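Local coordinates for protein TodX (Pseudomonas putida, PDB 3BS0) that probably carries aromatic hydrocarbons such as toluene across the outer membrane, as a beta-barrel channel of the FadL family, at residues D42-E47 against L84-Q89. Sequence-based numbering, arbitrary orientation.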
loop_
_atom_site.group_PDB
_atom_site.type_symbol
_atom_site.label_atom_id
_atom_site.label_comp_id
_atom_site.label_asym_id
_atom_site.label_seq_id
_atom_site.Cartn_x
_atom_site.Cartn_y
_atom_site.Cartn_z
ATOM N N ASP A 42 3.700 -28.292 13.026
ATOM C CA ASP A 42 2.625 -28.850 13.826
ATOM C C ASP A 42 2.229 -27.897 14.929
ATOM O O ASP A 42 3.085 -27.303 15.567
ATOM C CB ASP A 42 3.087 -30.158 14.443
ATOM C CG ASP A 42 2.319 -31.336 13.933
ATOM O OD1 ASP A 42 1.358 -31.757 14.619
ATOM O OD2 ASP A 42 2.668 -31.831 12.839
ATOM N N GLY A 43 0.930 -27.751 15.152
ATOM C CA GLY A 43 0.484 -26.856 16.197
ATOM C C GLY A 43 -0.279 -25.628 15.745
ATOM O O GLY A 43 -0.807 -25.565 14.639
ATOM N N ASN A 44 -0.338 -24.644 16.632
ATOM C CA ASN A 44 -1.038 -23.402 16.363
ATOM C C ASN A 44 -0.004 -22.296 16.354
ATOM O O ASN A 44 0.954 -22.338 17.122
ATOM C CB ASN A 44 -2.090 -23.173 17.446
ATOM C CG ASN A 44 -3.058 -24.337 17.563
ATOM O OD1 ASN A 44 -3.534 -24.652 18.654
ATOM N ND2 ASN A 44 -3.359 -24.981 16.435
ATOM N N GLN A 45 -0.184 -21.308 15.483
ATOM C CA GLN A 45 0.799 -20.243 15.381
ATOM C C GLN A 45 0.290 -18.864 15.714
ATOM O O GLN A 45 -0.578 -18.340 15.042
ATOM C CB GLN A 45 1.398 -20.208 13.970
ATOM C CG GLN A 45 2.259 -21.415 13.548
ATOM C CD GLN A 45 1.451 -22.636 13.134
ATOM O OE1 GLN A 45 0.418 -22.522 12.482
ATOM N NE2 GLN A 45 1.935 -23.818 13.505
ATOM N N PHE A 46 0.834 -18.262 16.758
ATOM C CA PHE A 46 0.435 -16.914 17.111
ATOM C C PHE A 46 1.483 -15.968 16.522
ATOM O O PHE A 46 2.683 -16.190 16.717
ATOM C CB PHE A 46 0.379 -16.733 18.630
ATOM C CG PHE A 46 0.184 -15.310 19.038
ATOM C CD1 PHE A 46 -1.081 -14.741 19.029
ATOM C CD2 PHE A 46 1.276 -14.508 19.329
ATOM C CE1 PHE A 46 -1.259 -13.398 19.298
ATOM C CE2 PHE A 46 1.106 -13.164 19.599
ATOM C CZ PHE A 46 -0.169 -12.609 19.580
ATOM N N GLU A 47 1.054 -14.927 15.806
ATOM C CA GLU A 47 2.021 -13.992 15.211
ATOM C C GLU A 47 1.793 -12.517 15.515
ATOM O O GLU A 47 0.677 -12.010 15.423
ATOM C CB GLU A 47 2.117 -14.190 13.691
ATOM C CG GLU A 47 3.270 -15.105 13.259
ATOM C CD GLU A 47 3.463 -15.154 11.740
ATOM O OE1 GLU A 47 3.623 -14.077 11.123
ATOM O OE2 GLU A 47 3.462 -16.267 11.167
ATOM N N LEU A 84 -1.358 -8.667 13.938
ATOM C CA LEU A 84 -1.751 -9.743 14.837
ATOM C C LEU A 84 -2.457 -10.837 14.042
ATOM O O LEU A 84 -3.230 -10.557 13.132
ATOM C CB LEU A 84 -2.702 -9.209 15.895
ATOM C CG LEU A 84 -2.088 -8.767 17.208
ATOM C CD1 LEU A 84 -3.009 -7.761 17.875
ATOM C CD2 LEU A 84 -1.859 -9.981 18.090
ATOM N N SER A 85 -2.184 -12.087 14.381
ATOM C CA SER A 85 -2.824 -13.192 13.679
ATOM C C SER A 85 -2.566 -14.510 14.366
ATOM O O SER A 85 -1.531 -14.708 15.025
ATOM C CB SER A 85 -2.347 -13.266 12.224
ATOM O OG SER A 85 -0.983 -13.637 12.133
ATOM N N TYR A 86 -3.527 -15.409 14.207
ATOM C CA TYR A 86 -3.450 -16.730 14.800
ATOM C C TYR A 86 -3.913 -17.782 13.797
ATOM O O TYR A 86 -4.933 -17.616 13.126
ATOM C CB TYR A 86 -4.336 -16.775 16.047
ATOM C CG TYR A 86 -4.235 -18.045 16.845
ATOM C CD1 TYR A 86 -3.129 -18.300 17.648
ATOM C CD2 TYR A 86 -5.261 -18.987 16.815
ATOM C CE1 TYR A 86 -3.050 -19.464 18.411
ATOM C CE2 TYR A 86 -5.197 -20.156 17.570
ATOM C CZ TYR A 86 -4.095 -20.390 18.369
ATOM O OH TYR A 86 -4.048 -21.539 19.143
ATOM N N VAL A 87 -3.150 -18.860 13.696
ATOM C CA VAL A 87 -3.479 -19.955 12.805
ATOM C C VAL A 87 -3.588 -21.235 13.621
ATOM O O VAL A 87 -2.698 -21.568 14.403
ATOM C CB VAL A 87 -2.412 -20.116 11.723
ATOM C CG1 VAL A 87 -2.621 -21.437 10.982
ATOM C CG2 VAL A 87 -2.487 -18.942 10.754
ATOM N N ALA A 88 -4.687 -21.957 13.429
ATOM C CA ALA A 88 -4.939 -23.195 14.172
ATOM C C ALA A 88 -4.978 -24.435 13.290
ATOM O O ALA A 88 -5.505 -24.403 12.175
ATOM C CB ALA A 88 -6.256 -23.069 14.943
ATOM N N GLN A 89 -4.425 -25.531 13.800
ATOM C CA GLN A 89 -4.405 -26.794 13.057
ATOM C C GLN A 89 -5.421 -27.810 13.562
ATOM O O GLN A 89 -5.335 -28.269 14.688
ATOM C CB GLN A 89 -3.018 -27.434 13.114
ATOM C CG GLN A 89 -2.982 -28.854 12.565
ATOM C CD GLN A 89 -1.583 -29.456 12.561
ATOM O OE1 GLN A 89 -0.946 -29.596 13.607
ATOM N NE2 GLN A 89 -1.096 -29.809 11.379
#
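Q89 reaches back from its strand to hold the turn that leads into the neighbouring one. The side chain leaves with CG opposite the backbone N (chi1 170°) and stays extended, so that its OE1 accepts a nearly straight hydrogen bond from G43 N, 3.1 Å away, though the donor stands above the amide plane. A long, flexible amide suits this span, and glycine suits position 43, where the backbone angles would jam a side chain against the preceding carbonyl. N44 is short enough to lie along the facing strand: with CG beside the backbone N (chi1 -56°), its ND2 comes 3.3 Å from A88 CA. Beyond it, Q45 and V87 exchange two backbone hydrogen bonds, as do E47 and S85. The two strands are neighbours in the antiparallel wall of an outer-membrane beta barrel of the FadL family; strand 417-433 flanks the first on its other edge, closing the wall. On the side of the sheet that carries F46 and Y86, the long, flat tyrosine ring spans from F46 CB, at its edge, to N44, whose CB is 3.1 Å from Y86 OH, amide and ring planes 59° apart. With an alanine at Y86, N44 CB would probably lose the phenol lying against it and F46 CB the ring edge beside it, leaving a gap on that face. Farther along, L84 CD2 meets F46 CZ at 3.5 Å. On the opposite face, N27 hydrogen-bonds E47 OE2 through its backbone N and S85 OG through its ND2.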